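GH127 beta-L-arabinofuranoside (Geobacillus stearothermophilus, PDB 4QK0) probably hydrolyses terminal beta-L-arabinofuranosyl residues from arabinose-containing glycans, as a glycoside hydrolase of family GH127. Local coordinates at residues A[134-139]-A[245-250]; A[213-218]-A[255-260]; A[372-377]-A[589-594]. All coordinates share one frame; numbering follows the deposited sequence.

In the fold
Interactions 1 and 2 both belong to the helical catalytic domain and lie on the same side of the chain's centre, their centres about 15 Å apart and their nearest atoms about 6 Å apart without touching. The long loop between helix 227-234 and strand 264-265 supplies one segment to each, 245-250 and 255-260. Along the sequence the two contacts interleave: 134-139, 213-218, 245-250, 255-260. Interaction 3 stands on the opposite side of the centre, about 37 Å from interaction 1 and 40 Å from interaction 2, centre to centre. There segment 372-377 of the catalytic domain meets segment 589-594 of the C-terminal beta domain.

Interaction 1 of 3, residues A[134-139]-A[245-250]; sequences NLRDNH and GGYRYH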
loop_
_atom_site.group_PDB
_atom_site.type_symbol
_atom_site.label_atom_id
_atom_site.label_comp_id
_atom_site.label_asym_id
_atom_site.label_seq_id
_atom_site.Cartn_x
_atom_site.Cartn_y
_atom_site.Cartn_z
ATOM N N ASN A 134 -21.712 -5.496 -25.260
ATOM C CA ASN A 134 -20.719 -5.143 -24.247
ATOM C C ASN A 134 -19.660 -6.214 -24.078
ATOM O O ASN A 134 -19.574 -6.940 -23.077
ATOM C CB ASN A 134 -21.355 -4.799 -22.888
ATOM C CG ASN A 134 -20.360 -4.096 -21.962
ATOM O OD1 ASN A 134 -19.138 -4.138 -22.170
ATOM N ND2 ASN A 134 -20.883 -3.444 -20.943
ATOM N N LEU A 135 -18.801 -6.254 -25.084
ATOM C CA LEU A 135 -17.638 -7.146 -25.097
ATOM C C LEU A 135 -16.587 -6.699 -24.117
ATOM O O LEU A 135 -15.791 -7.511 -23.654
ATOM C CB LEU A 135 -17.031 -7.195 -26.521
ATOM C CG LEU A 135 -17.679 -8.159 -27.554
ATOM C CD1 LEU A 135 -17.446 -9.583 -27.125
ATOM C CD2 LEU A 135 -19.175 -7.908 -27.716
ATOM N N ARG A 136 -16.537 -5.412 -23.835
ATOM C CA ARG A 136 -15.529 -4.881 -22.894
ATOM C C ARG A 136 -15.694 -5.527 -21.516
ATOM O O ARG A 136 -14.714 -5.894 -20.902
ATOM C CB ARG A 136 -15.657 -3.370 -22.743
ATOM C CG ARG A 136 -14.482 -2.762 -21.998
ATOM C CD ARG A 136 -14.758 -1.317 -21.591
ATOM N NE ARG A 136 -15.862 -1.260 -20.674
ATOM C CZ ARG A 136 -16.559 -0.168 -20.383
ATOM N NH1 ARG A 136 -16.252 0.978 -20.957
ATOM N NH2 ARG A 136 -17.605 -0.243 -19.532
ATOM N N ASP A 137 -16.941 -5.721 -21.087
ATOM C CA ASP A 137 -17.215 -6.177 -19.730
ATOM C C ASP A 137 -17.879 -7.522 -19.597
ATOM O O ASP A 137 -17.660 -8.180 -18.590
ATOM C CB ASP A 137 -18.161 -5.186 -19.004
ATOM C CG ASP A 137 -17.600 -3.767 -18.947
ATOM O OD1 ASP A 137 -16.359 -3.591 -18.963
ATOM O OD2 ASP A 137 -18.422 -2.840 -18.898
ATOM N N ASN A 138 -18.724 -7.934 -20.544
ATOM C CA ASN A 138 -19.587 -9.086 -20.245
ATOM C C ASN A 138 -19.114 -10.494 -20.671
ATOM O O ASN A 138 -19.879 -11.447 -20.535
ATOM C CB ASN A 138 -20.982 -8.803 -20.677
ATOM C CG ASN A 138 -21.610 -7.679 -19.880
ATOM O OD1 ASN A 138 -21.042 -7.192 -18.925
ATOM N ND2 ASN A 138 -22.773 -7.271 -20.280
ATOM N N HIS A 139 -17.853 -10.648 -21.080
ATOM C CA HIS A 139 -17.164 -11.958 -21.080
ATOM C C HIS A 139 -17.767 -13.066 -21.983
ATOM O O HIS A 139 -17.512 -14.234 -21.782
ATOM C CB HIS A 139 -17.097 -12.502 -19.660
ATOM C CG HIS A 139 -16.128 -11.803 -18.778
ATOM N ND1 HIS A 139 -16.273 -10.477 -18.428
ATOM C CD2 HIS A 139 -15.071 -12.269 -18.073
ATOM C CE1 HIS A 139 -15.329 -10.152 -17.556
ATOM N NE2 HIS A 139 -14.564 -11.213 -17.363
ATOM N N GLY A 245 -5.487 3.652 -15.944
ATOM C CA GLY A 245 -4.780 3.426 -17.188
ATOM C C GLY A 245 -5.691 3.146 -18.393
ATOM O O GLY A 245 -5.194 2.824 -19.462
ATOM N N GLY A 246 -6.999 3.224 -18.208
ATOM C CA GLY A 246 -7.950 2.988 -19.260
ATOM C C GLY A 246 -7.730 1.592 -19.887
ATOM O O GLY A 246 -7.730 0.588 -19.182
ATOM N N TYR A 247 -7.513 1.558 -21.192
ATOM C CA TYR A 247 -7.529 0.301 -21.913
ATOM C C TYR A 247 -6.288 -0.488 -21.759
ATOM O O TYR A 247 -6.227 -1.632 -22.194
ATOM C CB TYR A 247 -7.835 0.540 -23.374
ATOM C CG TYR A 247 -9.239 1.039 -23.607
ATOM C CD1 TYR A 247 -10.319 0.470 -22.939
ATOM C CD2 TYR A 247 -9.486 2.124 -24.494
ATOM C CE1 TYR A 247 -11.604 0.924 -23.149
ATOM C CE2 TYR A 247 -10.773 2.551 -24.729
ATOM C CZ TYR A 247 -11.832 1.950 -24.047
ATOM O OH TYR A 247 -13.123 2.402 -24.253
ATOM N N ARG A 248 -5.295 0.075 -21.097
ATOM C CA ARG A 248 -4.193 -0.774 -20.617
ATOM C C ARG A 248 -4.676 -1.918 -19.758
ATOM O O ARG A 248 -4.083 -2.995 -19.761
ATOM C CB ARG A 248 -3.203 0.042 -19.796
ATOM C CG ARG A 248 -2.476 1.074 -20.643
ATOM C CD ARG A 248 -1.903 2.174 -19.769
ATOM N NE ARG A 248 -0.867 1.656 -18.895
ATOM C CZ ARG A 248 0.434 1.633 -19.189
ATOM N NH1 ARG A 248 0.853 2.056 -20.381
ATOM N NH2 ARG A 248 1.328 1.170 -18.284
ATOM N N TYR A 249 -5.765 -1.713 -19.033
ATOM C CA TYR A 249 -6.296 -2.803 -18.198
ATOM C C TYR A 249 -6.529 -4.074 -19.009
ATOM O O TYR A 249 -6.178 -5.178 -18.571
ATOM C CB TYR A 249 -7.615 -2.383 -17.608
ATOM C CG TYR A 249 -8.306 -3.426 -16.753
ATOM C CD1 TYR A 249 -7.889 -3.675 -15.458
ATOM C CD2 TYR A 249 -9.444 -4.086 -17.214
ATOM C CE1 TYR A 249 -8.532 -4.597 -14.647
ATOM C CE2 TYR A 249 -10.147 -5.000 -16.397
ATOM C CZ TYR A 249 -9.678 -5.250 -15.126
ATOM O OH TYR A 249 -10.287 -6.131 -14.323
ATOM N N HIS A 250 -7.098 -3.885 -20.199
ATOM C CA HIS A 250 -7.402 -5.003 -21.136
ATOM C C HIS A 250 -6.294 -5.246 -22.200
ATOM O O HIS A 250 -6.489 -6.039 -23.108
ATOM C CB HIS A 250 -8.659 -4.702 -21.936
ATOM C CG HIS A 250 -9.782 -4.168 -21.135
ATOM N ND1 HIS A 250 -9.962 -2.814 -20.916
ATOM C CD2 HIS A 250 -10.815 -4.788 -20.521
ATOM C CE1 HIS A 250 -11.041 -2.627 -20.172
ATOM N NE2 HIS A 250 -11.604 -3.800 -19.967
HETATM O O HOH W 1 -13.956 -4.395 -18.435
#
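R136 lays the aliphatic part of its side chain against two rings of segment 245-250. Its CG comes to 3.7 Å from H250 NE2, an oblique approach, while the guanidinium and imidazole planes are turned only 17° apart. The next carbon along, CD, meets Y247 at the ring edge, 4.2 Å from CE1, and the two side chains cross at about a right angle. With CG anti to the backbone N (chi1 -169°) the arginine chain starts out toward the rings, and the bend at chi3 (63°) then swings its head round to D137. That grip is side-on: NE reaches D137 OD1 at 2.9 Å from above the carboxylate plane, and NH2 reaches D137 OD2 at 2.8 Å on its syn lone pair. The remaining nitrogen, NH1, forms a salt bridge with E237.

Both segments lie in connections of the GH127 catalytic domain, of the six-hairpin clan and so probably an (alpha/alpha)6 barrel; 245-250 includes a short 3-10 turn at 247-248, and 134-139 leads directly into helix 140-158, with H139 at the N-cap position. Ahead of it N134 forms an Asx motif, its OD1 accepting from D137 N, while N134 ND2 gives D137 OD2 a second, longer bond at 3.3 Å. Two residues thus hold the carboxylate, and OD2 takes two donors.

A water bridging the segments donates to R136 O and to D137 OD1, the latter at 2.6 Å, and sits in the plane of the H250 ring at its edge, 2.9 Å from NE2. The Y247 hydroxyl bonds D229 on helix 227-234.

Interaction 2 of 3, residues A[213-218]-A[255-260]; sequences LSQYFI and PVREQK
I218 and V256 bring the backbones nearest, 7.2 Å between their CA atoms, where a turn of helix 208-220 faces the short 3-10 segment 256-258. Their side chains meet through methyl groups at about a right angle, I218 CG2 lying 3.9 Å from V256 CG2. The isoleucine branch that touches is the one anti to its backbone N, whereas the valine offers the methyl lodged between its own N and carbonyl carbon. V256 CG1 also comes alongside I218 O, at 3.9 Å.

Beside this apolar touch a water lies between the two main chains. It accepts from V256 N at 3.0 Å; its link to I218 O is short and doubtful.

At the outer margin Q215 and R257 approach with their polar ends. Q215 NE2 stands 3.6 Å from R257 NH2 at the edge of the guanidinium, near its plane, with the amide turned 44° from it. Two donors side by side do not bond each other; D219, one turn along the helix, probably brings them together, since its OD1 receives both Q215 NE2 and R257 NH1. The arginine reaches over with its chain extended from CG to NE (chi3 -176°), and NH2 makes a salt bridge with D285 while NE bonds S287.

The contact lies at a junction of helices in the catalytic domain: L279 of helix 266-283 packs on Q215 and I218, L288 of helix 286-302 touches Q215, V256 and R257, and E195 of helix 194-205 borders I218.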
loop_
_atom_site.group_PDB
_atom_site.type_symbol
_atom_site.label_atom_id
_atom_site.label_comp_id
_atom_site.label_asym_id
_atom_site.label_seq_id
_atom_site.Cartn_x
_atom_site.Cartn_y
_atom_site.Cartn_z
ATOM N N LEU A 213 -9.498 -16.957 -37.171
ATOM C CA LEU A 213 -10.317 -16.172 -36.290
ATOM C C LEU A 213 -9.470 -15.743 -35.038
ATOM O O LEU A 213 -9.454 -14.592 -34.675
ATOM C CB LEU A 213 -11.551 -17.012 -35.891
ATOM C CG LEU A 213 -12.549 -16.290 -35.021
ATOM C CD1 LEU A 213 -13.030 -15.056 -35.745
ATOM C CD2 LEU A 213 -13.713 -17.192 -34.672
ATOM N N SER A 214 -8.735 -16.678 -34.465
ATOM C CA SER A 214 -7.763 -16.378 -33.402
ATOM C C SER A 214 -6.833 -15.269 -33.823
ATOM O O SER A 214 -6.720 -14.237 -33.149
ATOM C CB SER A 214 -6.958 -17.627 -33.039
ATOM O OG SER A 214 -6.042 -17.384 -31.970
ATOM N N GLN A 215 -6.230 -15.411 -35.004
ATOM C CA GLN A 215 -5.367 -14.346 -35.555
ATOM C C GLN A 215 -6.078 -13.027 -35.715
ATOM O O GLN A 215 -5.499 -11.956 -35.429
ATOM C CB GLN A 215 -4.777 -14.761 -36.925
ATOM C CG GLN A 215 -3.660 -13.833 -37.407
ATOM C CD GLN A 215 -2.373 -14.038 -36.606
ATOM O OE1 GLN A 215 -1.843 -15.151 -36.573
ATOM N NE2 GLN A 215 -1.871 -12.983 -35.938
ATOM N N TYR A 216 -7.325 -13.070 -36.191
ATOM C CA TYR A 216 -8.080 -11.852 -36.348
ATOM C C TYR A 216 -8.223 -11.124 -34.979
ATOM O O TYR A 216 -8.051 -9.920 -34.876
ATOM C CB TYR A 216 -9.506 -12.071 -36.962
ATOM C CG TYR A 216 -10.399 -10.953 -36.523
ATOM C CD1 TYR A 216 -10.308 -9.703 -37.087
ATOM C CD2 TYR A 216 -11.240 -11.109 -35.420
ATOM C CE1 TYR A 216 -11.094 -8.658 -36.614
ATOM C CE2 TYR A 216 -12.026 -10.079 -34.957
ATOM C CZ TYR A 216 -11.936 -8.874 -35.515
ATOM O OH TYR A 216 -12.712 -7.845 -34.995
ATOM N N PHE A 217 -8.609 -11.858 -33.945
ATOM C CA PHE A 217 -8.869 -11.212 -32.624
ATOM C C PHE A 217 -7.598 -10.532 -32.052
ATOM O O PHE A 217 -7.638 -9.435 -31.557
ATOM C CB PHE A 217 -9.379 -12.267 -31.638
ATOM C CG PHE A 217 -10.869 -12.569 -31.759
ATOM C CD1 PHE A 217 -11.804 -11.576 -31.695
ATOM C CD2 PHE A 217 -11.300 -13.851 -31.914
ATOM C CE1 PHE A 217 -13.162 -11.858 -31.756
ATOM C CE2 PHE A 217 -12.644 -14.151 -31.957
ATOM C CZ PHE A 217 -13.591 -13.153 -31.890
ATOM N N ILE A 218 -6.483 -11.218 -32.189
ATOM C CA ILE A 218 -5.192 -10.692 -31.800
ATOM C C ILE A 218 -4.753 -9.489 -32.644
ATOM O O ILE A 218 -4.310 -8.484 -32.083
ATOM C CB ILE A 218 -4.132 -11.820 -31.832
ATOM C CG1 ILE A 218 -4.413 -12.858 -30.740
ATOM C CG2 ILE A 218 -2.727 -11.280 -31.708
ATOM C CD1 ILE A 218 -4.363 -12.330 -29.323
ATOM N N PRO A 255 -1.658 -1.855 -30.538
ATOM C CA PRO A 255 -1.622 -3.177 -31.078
ATOM C C PRO A 255 -0.589 -4.046 -30.400
ATOM O O PRO A 255 0.423 -3.546 -29.924
ATOM C CB PRO A 255 -1.310 -2.933 -32.577
ATOM C CG PRO A 255 -1.870 -1.559 -32.865
ATOM C CD PRO A 255 -1.561 -0.807 -31.583
ATOM N N VAL A 256 -0.821 -5.354 -30.404
ATOM C CA VAL A 256 -0.017 -6.225 -29.576
ATOM C C VAL A 256 1.467 -6.200 -29.929
ATOM O O VAL A 256 2.283 -6.258 -29.021
ATOM C CB VAL A 256 -0.493 -7.667 -29.548
ATOM C CG1 VAL A 256 -1.926 -7.710 -29.034
ATOM C CG2 VAL A 256 -0.385 -8.314 -30.915
ATOM N N ARG A 257 1.804 -6.038 -31.215
ATOM C CA ARG A 257 3.197 -5.987 -31.627
ATOM C C ARG A 257 3.899 -4.717 -31.148
ATOM O O ARG A 257 5.103 -4.698 -31.077
ATOM C CB ARG A 257 3.371 -6.157 -33.159
ATOM C CG ARG A 257 2.962 -7.526 -33.687
ATOM C CD ARG A 257 2.754 -7.533 -35.191
ATOM N NE ARG A 257 2.264 -8.821 -35.704
ATOM C CZ ARG A 257 1.002 -9.196 -35.676
ATOM N NH1 ARG A 257 0.083 -8.432 -35.080
ATOM N NH2 ARG A 257 0.635 -10.371 -36.181
ATOM N N GLU A 258 3.171 -3.684 -30.778
ATOM C CA GLU A 258 3.819 -2.504 -30.222
ATOM C C GLU A 258 3.901 -2.530 -28.676
ATOM O O GLU A 258 4.442 -1.610 -28.081
ATOM C CB GLU A 258 3.052 -1.271 -30.650
ATOM C CG GLU A 258 3.069 -1.133 -32.154
ATOM C CD GLU A 258 2.093 -0.085 -32.688
ATOM O OE1 GLU A 258 1.559 -0.351 -33.787
ATOM O OE2 GLU A 258 1.842 0.980 -32.053
ATOM N N GLN A 259 3.337 -3.558 -28.040
ATOM C CA GLN A 259 3.418 -3.726 -26.579
ATOM C C GLN A 259 4.770 -4.314 -26.203
ATOM O O GLN A 259 5.085 -5.485 -26.494
ATOM C CB GLN A 259 2.238 -4.580 -26.049
ATOM C CG GLN A 259 0.926 -3.867 -26.229
ATOM C CD GLN A 259 -0.263 -4.624 -25.665
ATOM O OE1 GLN A 259 -0.148 -5.372 -24.670
ATOM N NE2 GLN A 259 -1.419 -4.468 -26.318
ATOM N N LYS A 260 5.581 -3.483 -25.559
ATOM C CA LYS A 260 6.902 -3.887 -25.131
ATOM C C LYS A 260 7.038 -4.098 -23.630
ATOM O O LYS A 260 8.058 -4.640 -23.184
ATOM C CB LYS A 260 7.917 -2.846 -25.594
ATOM C CG LYS A 260 7.993 -2.753 -27.114
ATOM C CD LYS A 260 9.097 -1.817 -27.578
ATOM C CE LYS A 260 8.886 -1.391 -29.027
ATOM N NZ LYS A 260 8.498 -2.543 -29.893
HETATM O O HOH W 2 -3.247 -6.180 -32.022
#

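Interaction 3 of 3, residues A[372-377]-A[589-594]; sequences MDLDGK and LLEGVV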
loop_
_atom_site.group_PDB
_atom_site.type_symbol
_atom_site.label_atom_id
_atom_site.label_comp_id
_atom_site.label_asym_id
_atom_site.label_seq_id
_atom_site.Cartn_x
_atom_site.Cartn_y
_atom_site.Cartn_z
HETATM N N MSE A 372 -3.573 -23.329 -2.592
HETATM C CA MSE A 372 -4.440 -24.271 -1.921
HETATM C C MSE A 372 -3.784 -24.799 -0.685
HETATM O O MSE A 372 -2.564 -24.883 -0.585
HETATM C CB MSE A 372 -4.942 -25.441 -2.816
HETATM C CG MSE A 372 -3.809 -26.311 -3.369
HETATM SE SE MSE A 372 -4.496 -27.990 -4.214
HETATM C CE MSE A 372 -6.382 -27.506 -4.366
ATOM N N ASP A 373 -4.646 -25.157 0.275
ATOM C CA ASP A 373 -4.225 -25.951 1.443
ATOM C C ASP A 373 -3.827 -27.317 0.931
ATOM O O ASP A 373 -4.366 -27.792 -0.107
ATOM C CB ASP A 373 -5.402 -26.155 2.468
ATOM C CG ASP A 373 -5.601 -24.968 3.468
ATOM O OD1 ASP A 373 -4.760 -24.032 3.589
ATOM O OD2 ASP A 373 -6.644 -25.009 4.196
ATOM N N LEU A 374 -2.965 -27.971 1.683
ATOM C CA LEU A 374 -2.435 -29.235 1.266
ATOM C C LEU A 374 -3.540 -30.263 1.003
ATOM O O LEU A 374 -3.359 -31.106 0.150
ATOM C CB LEU A 374 -1.468 -29.755 2.280
ATOM C CG LEU A 374 -0.181 -28.946 2.396
ATOM C CD1 LEU A 374 0.515 -29.320 3.690
ATOM C CD2 LEU A 374 0.764 -29.168 1.198
ATOM N N ASP A 375 -4.666 -30.174 1.729
ATOM C CA ASP A 375 -5.805 -31.120 1.588
ATOM C C ASP A 375 -6.860 -30.652 0.616
ATOM O O ASP A 375 -7.944 -31.250 0.521
ATOM C CB ASP A 375 -6.462 -31.446 2.976
ATOM C CG ASP A 375 -7.136 -30.229 3.641
ATOM O OD1 ASP A 375 -7.289 -29.157 3.015
ATOM O OD2 ASP A 375 -7.528 -30.336 4.832
ATOM N N GLY A 376 -6.597 -29.532 -0.053
ATOM C CA GLY A 376 -7.498 -29.034 -1.061
ATOM C C GLY A 376 -8.827 -28.456 -0.633
ATOM O O GLY A 376 -9.697 -28.181 -1.488
ATOM N N LYS A 377 -9.019 -28.190 0.659
ATOM C CA LYS A 377 -10.324 -27.697 1.101
ATOM C C LYS A 377 -10.498 -26.200 1.075
ATOM O O LYS A 377 -11.633 -25.733 1.020
ATOM C CB LYS A 377 -10.628 -28.194 2.518
ATOM C CG LYS A 377 -11.002 -29.641 2.547
ATOM C CD LYS A 377 -11.112 -30.144 3.960
ATOM C CE LYS A 377 -11.465 -31.621 3.899
ATOM N NZ LYS A 377 -11.220 -32.287 5.204
ATOM N N LEU A 589 5.932 -33.890 8.293
ATOM C CA LEU A 589 5.620 -32.485 8.285
ATOM C C LEU A 589 5.085 -32.080 6.933
ATOM O O LEU A 589 5.785 -32.204 5.935
ATOM C CB LEU A 589 6.885 -31.704 8.657
ATOM C CG LEU A 589 6.748 -30.195 8.641
ATOM C CD1 LEU A 589 5.957 -29.705 9.860
ATOM C CD2 LEU A 589 8.135 -29.577 8.608
ATOM N N LEU A 590 3.852 -31.588 6.917
ATOM C CA LEU A 590 3.297 -30.927 5.755
ATOM C C LEU A 590 3.325 -31.874 4.529
ATOM O O LEU A 590 3.729 -31.494 3.425
ATOM C CB LEU A 590 4.115 -29.645 5.483
ATOM C CG LEU A 590 4.017 -28.552 6.560
ATOM C CD1 LEU A 590 5.046 -27.437 6.366
ATOM C CD2 LEU A 590 2.629 -27.952 6.600
ATOM N N GLU A 591 2.924 -33.117 4.782
ATOM C CA GLU A 591 2.897 -34.222 3.813
ATOM C C GLU A 591 4.258 -34.742 3.438
ATOM O O GLU A 591 4.353 -35.615 2.587
ATOM C CB GLU A 591 2.072 -33.900 2.567
ATOM C CG GLU A 591 0.635 -33.559 2.896
ATOM C CD GLU A 591 -0.182 -34.732 3.459
ATOM O OE1 GLU A 591 0.135 -35.906 3.200
ATOM O OE2 GLU A 591 -1.191 -34.459 4.147
ATOM N N GLY A 592 5.319 -34.261 4.078
ATOM C CA GLY A 592 6.651 -34.783 3.804
ATOM C C GLY A 592 7.471 -33.800 3.014
ATOM O O GLY A 592 7.341 -33.714 1.817
ATOM N N VAL A 593 8.309 -33.013 3.692
ATOM C CA VAL A 593 9.001 -31.954 3.031
ATOM C C VAL A 593 10.410 -31.866 3.520
ATOM O O VAL A 593 10.698 -32.253 4.639
ATOM C CB VAL A 593 8.326 -30.597 3.263
ATOM C CG1 VAL A 593 6.901 -30.613 2.746
ATOM C CG2 VAL A 593 8.344 -30.164 4.740
ATOM N N VAL A 594 11.295 -31.317 2.690
ATOM C CA VAL A 594 12.579 -30.958 3.165
ATOM C C VAL A 594 12.434 -29.586 3.899
ATOM O O VAL A 594 11.772 -28.652 3.415
ATOM C CB VAL A 594 13.600 -30.866 2.027
ATOM C CG1 VAL A 594 14.919 -30.276 2.526
ATOM C CG2 VAL A 594 13.895 -32.237 1.449
#
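L374 pushes a single methyl, CD1, against segment 589-594. That carbon is 3.8 Å from L590 CA and equally 3.8 Å from L590 CD2, so it touches both the backbone and the side chain of its partner. The two leucines cross at about a right angle. With L374 CG anti to the carbonyl carbon (chi1 -68°), chi2 (164°) sets CD1 toward L590. More loosely, L374 CD1 lies 4.3 Å from E591 CG.

Two tight turns present these residues. L374 occupies the second position of a type I turn from D373 to G376, closed by G376 N to D373 O. Opposite, L590 and E591 form the corner of a type I' turn from L589 to G592, within the connection of the hairpin formed by strands 574-586 and 593-603. Farther out, R25 bonds L374 O, and Y26 of helix 22-42 touches its side chain.

Between these two segments the touch is carbon on carbon, while N635 of the C-terminal domain adds a polar tie to L374 N. The direct contact of 372-377 with 589-594 therefore depends on shape and the burial of L374, with E591 lending its CG methylene at the rim.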